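Local coordinates for protein transcription initiation factor IIB (Methanocaldococcus jannaschii, PDB 5O9J) that probably excises itself from a transcription factor IIB precursor by protein splicing, as a mini-intein with the HINT fold, at residues P10-E15 / I19-I24; F80-E85 / D112-G117. All coordinates share one frame; numbering follows the deposited sequence.

Contact 1 (P10-E15 / I19-I24); sequences PIIIKE and IKVVKI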
ATOM      1  N   PRO A  10      -6.509   6.504  -0.749  1.00 39.38           N
ATOM      2  CA  PRO A  10      -7.682   6.331   0.108  1.00 36.63           C
ATOM      3  C   PRO A  10      -7.669   5.009   0.846  1.00 35.89           C
ATOM      4  O   PRO A  10      -7.277   3.986   0.280  1.00 35.47           O
ATOM      5  CB  PRO A  10      -8.850   6.396  -0.882  1.00 41.21           C
ATOM      6  CG  PRO A  10      -8.258   6.082  -2.182  1.00 39.81           C
ATOM      7  CD  PRO A  10      -6.877   6.611  -2.167  1.00 40.82           C
ATOM      8  N   ILE A  11      -8.071   5.046   2.113  1.00 32.12           N
ATOM      9  CA  ILE A  11      -8.288   3.846   2.899  1.00 33.74           C
ATOM     10  C   ILE A  11      -9.676   3.886   3.484  1.00 31.51           C
ATOM     11  O   ILE A  11     -10.228   4.955   3.728  1.00 30.55           O
ATOM     12  CB  ILE A  11      -7.301   3.688   4.074  1.00 28.94           C
ATOM     13  CG1 ILE A  11      -7.149   5.010   4.824  1.00 33.45           C
ATOM     14  CG2 ILE A  11      -5.969   3.206   3.599  1.00 35.59           C
ATOM     15  CD1 ILE A  11      -6.125   4.945   5.934  1.00 35.45           C
ATOM     16  N   ILE A  12     -10.212   2.703   3.742  1.00 30.56           N
ATOM     17  CA  ILE A  12     -11.532   2.566   4.313  1.00 32.82           C
ATOM     18  C   ILE A  12     -11.330   2.225   5.769  1.00 30.34           C
ATOM     19  O   ILE A  12     -10.711   1.215   6.086  1.00 34.75           O
ATOM     20  CB  ILE A  12     -12.360   1.467   3.576  1.00 27.63           C
ATOM     21  CG1 ILE A  12     -12.585   1.866   2.114  1.00 32.86           C
ATOM     22  CG2 ILE A  12     -13.684   1.241   4.270  1.00 30.76           C
ATOM     23  CD1 ILE A  12     -12.896   0.693   1.175  1.00 27.99           C
ATOM     24  N   ILE A  13     -11.827   3.069   6.667  1.00 34.36           N
ATOM     25  CA  ILE A  13     -11.537   2.875   8.081  1.00 33.86           C
ATOM     26  C   ILE A  13     -12.754   2.883   8.981  1.00 40.17           C
ATOM     27  O   ILE A  13     -13.835   3.324   8.592  1.00 35.83           O
ATOM     28  CB  ILE A  13     -10.576   3.963   8.620  1.00 31.84           C
ATOM     29  CG1 ILE A  13     -11.218   5.351   8.506  1.00 35.69           C
ATOM     30  CG2 ILE A  13      -9.257   3.926   7.883  1.00 30.58           C
ATOM     31  CD1 ILE A  13     -10.389   6.464   9.146  1.00 35.01           C
ATOM     32  N   LYS A  14     -12.545   2.379  10.194  1.00 40.00           N
ATOM     33  CA  LYS A  14     -13.421   2.639  11.329  1.00 46.66           C
ATOM     34  C   LYS A  14     -12.659   3.473  12.349  1.00 47.57           C
ATOM     35  O   LYS A  14     -11.617   3.037  12.840  1.00 46.56           O
ATOM     36  CB  LYS A  14     -13.897   1.344  11.984  1.00 47.36           C
ATOM     37  CG  LYS A  14     -15.229   0.832  11.513  1.00 44.67           C
ATOM     38  CD  LYS A  14     -15.768  -0.135  12.543  1.00 47.44           C
ATOM     39  CE  LYS A  14     -16.833  -1.036  11.973  1.00 50.69           C
ATOM     40  NZ  LYS A  14     -17.337  -1.967  13.023  1.00 57.18           N
ATOM     41  N   GLU A  15     -13.159   4.667  12.658  1.00 51.95           N
ATOM     42  CA  GLU A  15     -12.517   5.524  13.659  1.00 51.40           C
ATOM     43  C   GLU A  15     -13.427   5.683  14.875  1.00 59.96           C
ATOM     44  O   GLU A  15     -14.603   6.043  14.735  1.00 60.20           O
ATOM     45  CB  GLU A  15     -12.168   6.893  13.071  1.00 55.79           C
ATOM     46  CG  GLU A  15     -11.346   7.786  14.004  1.00 51.63           C
ATOM     47  CD  GLU A  15     -10.917   9.092  13.347  1.00 59.84           C
ATOM     48  OE1 GLU A  15     -11.507   9.457  12.306  1.00 59.10           O
ATOM     49  OE2 GLU A  15      -9.988   9.752  13.867  1.00 58.40           O
ATOM     50  N   ILE A  19     -17.307   4.290  10.473  1.00 44.23           N
ATOM     51  CA  ILE A  19     -16.742   4.070   9.152  1.00 46.87           C
ATOM     52  C   ILE A  19     -16.577   5.360   8.369  1.00 48.31           C
ATOM     53  O   ILE A  19     -17.437   6.236   8.431  1.00 55.07           O
ATOM     54  CB  ILE A  19     -17.644   3.104   8.343  1.00 47.11           C
ATOM     55  CG1 ILE A  19     -17.732   1.753   9.046  1.00 40.82           C
ATOM     56  CG2 ILE A  19     -17.137   2.920   6.924  1.00 40.52           C
ATOM     57  CD1 ILE A  19     -18.714   0.823   8.404  1.00 42.47           C
ATOM     58  N   LYS A  20     -15.472   5.469   7.633  1.00 44.73           N
ATOM     59  CA  LYS A  20     -15.258   6.585   6.713  1.00 43.19           C
ATOM     60  C   LYS A  20     -14.171   6.229   5.710  1.00 34.60           C
ATOM     61  O   LYS A  20     -13.466   5.229   5.883  1.00 32.25           O
ATOM     62  CB  LYS A  20     -14.900   7.869   7.474  1.00 42.30           C
ATOM     63  CG  LYS A  20     -13.983   7.657   8.653  1.00 41.12           C
ATOM     64  CD  LYS A  20     -13.864   8.916   9.509  1.00 51.31           C
ATOM     65  CE  LYS A  20     -15.139   9.187  10.288  1.00 54.04           C
ATOM     66  NZ  LYS A  20     -14.878  10.069  11.462  1.00 51.84           N
ATOM     67  N   VAL A  21     -14.060   7.034   4.656  1.00 31.78           N
ATOM     68  CA  VAL A  21     -13.116   6.785   3.571  1.00 34.10           C
ATOM     69  C   VAL A  21     -12.220   8.003   3.383  1.00 36.38           C
ATOM     70  O   VAL A  21     -12.696   9.075   3.003  1.00 38.64           O
ATOM     71  CB  VAL A  21     -13.828   6.489   2.246  1.00 36.84           C
ATOM     72  CG1 VAL A  21     -12.803   6.134   1.170  1.00 33.81           C
ATOM     73  CG2 VAL A  21     -14.849   5.382   2.413  1.00 34.21           C
ATOM     74  N   VAL A  22     -10.926   7.846   3.660  1.00 35.46           N
ATOM     75  CA  VAL A  22     -10.037   8.997   3.779  1.00 33.57           C
ATOM     76  C   VAL A  22      -8.652   8.783   3.159  1.00 35.32           C
ATOM     77  O   VAL A  22      -8.190   7.655   3.026  1.00 34.39           O
ATOM     78  CB  VAL A  22      -9.833   9.390   5.275  1.00 32.90           C
ATOM     79  CG1 VAL A  22     -11.171   9.644   5.969  1.00 32.74           C
ATOM     80  CG2 VAL A  22      -9.054   8.311   6.014  1.00 27.29           C
ATOM     81  N   LYS A  23      -7.986   9.876   2.797  1.00 32.07           N
ATOM     82  CA  LYS A  23      -6.584   9.810   2.408  1.00 33.83           C
ATOM     83  C   LYS A  23      -5.740   9.319   3.583  1.00 34.35           C
ATOM     84  O   LYS A  23      -5.819   9.870   4.678  1.00 33.26           O
ATOM     85  CB  LYS A  23      -6.091  11.175   1.928  1.00 39.54           C
ATOM     86  CG  LYS A  23      -6.959  11.785   0.839  1.00 39.55           C
ATOM     87  CD  LYS A  23      -6.346  13.050   0.260  1.00 42.21           C
ATOM     88  CE  LYS A  23      -7.263  13.646  -0.796  1.00 51.46           C
ATOM     89  NZ  LYS A  23      -6.682  14.840  -1.467  1.00 53.36           N
ATOM     90  N   ILE A  24      -4.939   8.284   3.348  1.00 30.45           N
ATOM     91  CA  ILE A  24      -4.145   7.681   4.405  1.00 33.25           C
ATOM     92  C   ILE A  24      -3.231   8.716   5.086  1.00 32.22           C
ATOM     93  O   ILE A  24      -3.105   8.718   6.300  1.00 29.19           O
ATOM     94  CB  ILE A  24      -3.307   6.498   3.868  1.00 31.32           C
ATOM     95  CG1 ILE A  24      -2.509   5.843   4.987  1.00 26.53           C
ATOM     96  CG2 ILE A  24      -2.377   6.931   2.734  1.00 34.39           C
ATOM     97  CD1 ILE A  24      -1.698   4.653   4.509  1.00 29.34           C
TER
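Ile11 and Val22, and Ile13 and Lys20, are the hydrogen-bonded pairs of a beta hairpin in this HINT-fold intein. Strand 10-15 runs antiparallel to strand 19-23. Each pair closes a ring of two backbone bonds, the straightest being Ile13 N to Lys20 O at 2.8 Å and 178°. On the face carrying these pairs, both isoleucines have CG1 tucked over the backbone, flanked by N and C (chi1 45° in Ile11, 62° in Ile13). This brings the longer branch towards strand 19-23. Ile13 CG1 meets Lys20 CG at 3.6 Å, and Ile13 CD1 reaches diagonally to Val22 CG2 at 3.9 Å, the two side chains roughly at right angles. The Ile11 and Ile24 side chains also cross at about a right angle, Ile11 CD1 lying 3.8 Å from Ile24 CB. Helix 24-33 covers this face through Leu27. The other face carries the non-hydrogen-bonded pairs. There Ile12 and Val21 run alongside each other in the same direction, while Lys14 CG packs on Ile19 CG1 at 3.6 Å; Phe65 of strand 63-67 touches Ile12, Lys14 and Ile19. The Glu15 carboxylate is shared: OE2 pairs with Lys30 of the helix, and OE1 makes a 3.5 Å salt bridge to Lys20 NZ.

Contact 2 (F80-E85 / D112-G117); sequences FEIVVE and DELKVG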
ATOM      1  N   PHE A  80       7.962   6.043  -7.502  1.00 46.22           N
ATOM      2  CA  PHE A  80       7.751   5.595  -8.867  1.00 39.37           C
ATOM      3  C   PHE A  80       6.275   5.570  -9.163  1.00 38.30           C
ATOM      4  O   PHE A  80       5.488   5.053  -8.374  1.00 46.07           O
ATOM      5  CB  PHE A  80       8.353   4.212  -9.090  1.00 43.16           C
ATOM      6  CG  PHE A  80       9.853   4.181  -9.022  1.00 48.08           C
ATOM      7  CD1 PHE A  80      10.510   4.287  -7.804  1.00 50.70           C
ATOM      8  CD2 PHE A  80      10.609   4.026 -10.176  1.00 47.76           C
ATOM      9  CE1 PHE A  80      11.894   4.250  -7.740  1.00 53.74           C
ATOM     10  CE2 PHE A  80      11.989   3.991 -10.120  1.00 53.03           C
ATOM     11  CZ  PHE A  80      12.634   4.105  -8.897  1.00 58.71           C
ATOM     12  N   GLU A  81       5.890   6.150 -10.290  1.00 37.19           N
ATOM     13  CA  GLU A  81       4.535   5.976 -10.786  1.00 41.35           C
ATOM     14  C   GLU A  81       4.547   4.964 -11.919  1.00 39.51           C
ATOM     15  O   GLU A  81       5.138   5.205 -12.966  1.00 39.87           O
ATOM     16  CB  GLU A  81       3.944   7.302 -11.251  1.00 41.53           C
ATOM     17  CG  GLU A  81       2.514   7.201 -11.720  1.00 44.90           C
ATOM     18  CD  GLU A  81       2.041   8.474 -12.383  1.00 48.95           C
ATOM     19  OE1 GLU A  81       2.638   8.853 -13.409  1.00 48.61           O
ATOM     20  OE2 GLU A  81       1.079   9.095 -11.880  1.00 48.49           O
ATOM     21  N   ILE A  82       3.926   3.812 -11.688  1.00 37.68           N
ATOM     22  CA  ILE A  82       3.779   2.792 -12.721  1.00 40.76           C
ATOM     23  C   ILE A  82       2.459   2.979 -13.443  1.00 40.54           C
ATOM     24  O   ILE A  82       1.413   3.017 -12.806  1.00 39.19           O
ATOM     25  CB  ILE A  82       3.812   1.365 -12.143  1.00 41.35           C
ATOM     26  CG1 ILE A  82       5.069   1.143 -11.310  1.00 39.33           C
ATOM     27  CG2 ILE A  82       3.747   0.338 -13.264  1.00 37.43           C
ATOM     28  CD1 ILE A  82       5.065  -0.190 -10.582  1.00 47.49           C
ATOM     29  N   VAL A  83       2.501   3.099 -14.766  1.00 40.47           N
ATOM     30  CA  VAL A  83       1.275   3.240 -15.538  1.00 39.35           C
ATOM     31  C   VAL A  83       1.139   2.074 -16.506  1.00 41.20           C
ATOM     32  O   VAL A  83       2.048   1.815 -17.293  1.00 42.26           O
ATOM     33  CB  VAL A  83       1.241   4.572 -16.309  1.00 42.54           C
ATOM     34  CG1 VAL A  83      -0.121   4.775 -16.938  1.00 41.73           C
ATOM     35  CG2 VAL A  83       1.568   5.724 -15.374  1.00 40.85           C
ATOM     36  N   VAL A  84       0.013   1.363 -16.434  1.00 40.51           N
ATOM     37  CA  VAL A  84      -0.211   0.185 -17.273  1.00 38.99           C
ATOM     38  C   VAL A  84      -1.371   0.412 -18.232  1.00 43.52           C
ATOM     39  O   VAL A  84      -2.039   1.443 -18.152  1.00 44.25           O
ATOM     40  CB  VAL A  84      -0.491  -1.081 -16.425  1.00 38.89           C
ATOM     41  CG1 VAL A  84       0.702  -1.406 -15.527  1.00 37.60           C
ATOM     42  CG2 VAL A  84      -1.756  -0.910 -15.594  1.00 40.42           C
ATOM     43  N   GLU A  85      -1.595  -0.543 -19.141  1.00 43.69           N
ATOM     44  CA  GLU A  85      -2.724  -0.496 -20.081  1.00 49.24           C
ATOM     45  C   GLU A  85      -4.039  -0.128 -19.399  1.00 51.39           C
ATOM     46  O   GLU A  85      -4.320  -0.586 -18.287  1.00 49.21           O
ATOM     47  CB  GLU A  85      -2.934  -1.843 -20.777  1.00 49.84           C
ATOM     48  CG  GLU A  85      -1.732  -2.523 -21.387  1.00 45.48           C
ATOM     49  CD  GLU A  85      -2.081  -3.946 -21.829  1.00 47.80           C
ATOM     50  OE1 GLU A  85      -3.265  -4.196 -22.150  1.00 51.18           O
ATOM     51  OE2 GLU A  85      -1.193  -4.824 -21.828  1.00 47.63           O
ATOM     52  N   ASP A 112      11.909  -0.533  -9.110  1.00 44.71           N
ATOM     53  CA  ASP A 112      12.983   0.211  -9.769  1.00 46.47           C
ATOM     54  C   ASP A 112      13.718  -0.653 -10.797  1.00 47.81           C
ATOM     55  O   ASP A 112      14.567  -0.161 -11.534  1.00 46.73           O
ATOM     56  CB  ASP A 112      13.966   0.780  -8.734  1.00 49.10           C
ATOM     57  CG  ASP A 112      14.636  -0.296  -7.895  1.00 54.68           C
ATOM     58  OD1 ASP A 112      14.219  -1.470  -7.966  1.00 53.73           O
ATOM     59  OD2 ASP A 112      15.580   0.044  -7.146  1.00 55.70           O
ATOM     60  N   GLU A 113      13.370  -1.936 -10.853  1.00 48.49           N
ATOM     61  CA  GLU A 113      13.949  -2.844 -11.839  1.00 42.86           C
ATOM     62  C   GLU A 113      12.941  -3.182 -12.935  1.00 44.85           C
ATOM     63  O   GLU A 113      13.227  -3.961 -13.847  1.00 49.32           O
ATOM     64  CB  GLU A 113      14.449  -4.120 -11.165  1.00 45.31           C
ATOM     65  CG  GLU A 113      15.541  -3.881 -10.127  1.00 49.63           C
ATOM     66  CD  GLU A 113      16.132  -5.171  -9.579  1.00 56.93           C
ATOM     67  OE1 GLU A 113      15.809  -6.257 -10.109  1.00 60.65           O
ATOM     68  OE2 GLU A 113      16.923  -5.099  -8.610  1.00 58.30           O
ATOM     69  N   LEU A 114      11.759  -2.589 -12.845  1.00 39.67           N
ATOM     70  CA  LEU A 114      10.752  -2.758 -13.883  1.00 43.40           C
ATOM     71  C   LEU A 114      11.116  -1.960 -15.130  1.00 45.74           C
ATOM     72  O   LEU A 114      11.802  -0.941 -15.049  1.00 49.34           O
ATOM     73  CB  LEU A 114       9.381  -2.327 -13.375  1.00 40.42           C
ATOM     74  CG  LEU A 114       8.720  -3.217 -12.331  1.00 41.72           C
ATOM     75  CD1 LEU A 114       7.511  -2.500 -11.781  1.00 36.05           C
ATOM     76  CD2 LEU A 114       8.324  -4.544 -12.953  1.00 39.09           C
ATOM     77  N   LYS A 115      10.641  -2.429 -16.278  1.00 42.58           N
ATOM     78  CA  LYS A 115      10.885  -1.764 -17.551  1.00 44.34           C
ATOM     79  C   LYS A 115       9.589  -1.630 -18.332  1.00 42.81           C
ATOM     80  O   LYS A 115       8.702  -2.464 -18.202  1.00 42.67           O
ATOM     81  CB  LYS A 115      11.915  -2.546 -18.366  1.00 45.73           C
ATOM     82  CG  LYS A 115      13.290  -2.610 -17.712  1.00 52.93           C
ATOM     83  CD  LYS A 115      14.150  -3.721 -18.300  1.00 55.33           C
ATOM     84  CE  LYS A 115      13.536  -5.092 -18.050  1.00 58.34           C
ATOM     85  NZ  LYS A 115      14.481  -6.202 -18.368  1.00 60.19           N
ATOM     86  N   VAL A 116       9.475  -0.575 -19.135  1.00 42.46           N
ATOM     87  CA  VAL A 116       8.333  -0.412 -20.035  1.00 42.84           C
ATOM     88  C   VAL A 116       8.193  -1.674 -20.879  1.00 41.95           C
ATOM     89  O   VAL A 116       9.194  -2.245 -21.303  1.00 44.50           O
ATOM     90  CB  VAL A 116       8.494   0.833 -20.950  1.00 45.20           C
ATOM     91  CG1 VAL A 116       7.362   0.911 -21.972  1.00 47.41           C
ATOM     92  CG2 VAL A 116       8.555   2.109 -20.117  1.00 42.76           C
ATOM     93  N   GLY A 117       6.965  -2.136 -21.091  1.00 40.18           N
ATOM     94  CA  GLY A 117       6.756  -3.383 -21.799  1.00 42.37           C
ATOM     95  C   GLY A 117       6.659  -4.605 -20.897  1.00 43.12           C
ATOM     96  O   GLY A 117       6.170  -5.659 -21.323  1.00 40.43           O
TER
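Strand 79-84 faces the loop that links strands 105-110 and 119-123, and two side-chain pairs join them. Phe80 meets Asp112, and Ile82 meets Leu114. The far end of the Phe80 ring does the touching: CZ lies 3.6 Å from Asp112 CB, and CE2 is 3.9 Å from Asp112 CA. The approach to the ring is oblique. The carboxylate plane stands 85° from that of the ring. A chi1 of 60° turns the Asp112 acid group away from strand 79-84, and its OD2 forms salt bridges with Arg110 and Arg94. The aliphatic part of Asp112 thus meets the ring while its charge is paired with arginines. Within the HINT fold of this intein, the contact lies between the antiparallel sheet containing strands 79-84 and 143-154 and the chain that leads to that sheet's edge strand, 119-123. The CB of Ile82 points toward the loop and that of Leu114 toward the strand. Their side chains cross at about a right angle and meet methyl to methyl, Ile82 CD1 to Leu114 CD1 at 3.6 Å. Leu120 touches both side chains, and Leu114 packs further on Ile148 and Ile151 of strand 143-154 and on Val98 and Thr100 of strand 96-102.

How the contacts relate
From the N terminus, the chain first closes contact 1, a short hairpin with three residues between its segments. Helix 24-33 begins at the last residue of segment 19-24, and strand 52-57 later returns beside strand 10-15 to extend the hairpin's sheet. Contact 2 opens at 80-85 only after contact 1 has closed, so the two stand in series and neither nest nor cross. It closes a longer loop of 26 residues, mostly strand, at 112-117. Contact 1 ties neighbouring strands at the edge of one sheet, whereas contact 2 joins strand 79-84, of another sheet, to the loop between strands 105-110 and 119-123. Their centres are about 28 Å apart, on opposite sides of the chain's centre, and they do not touch.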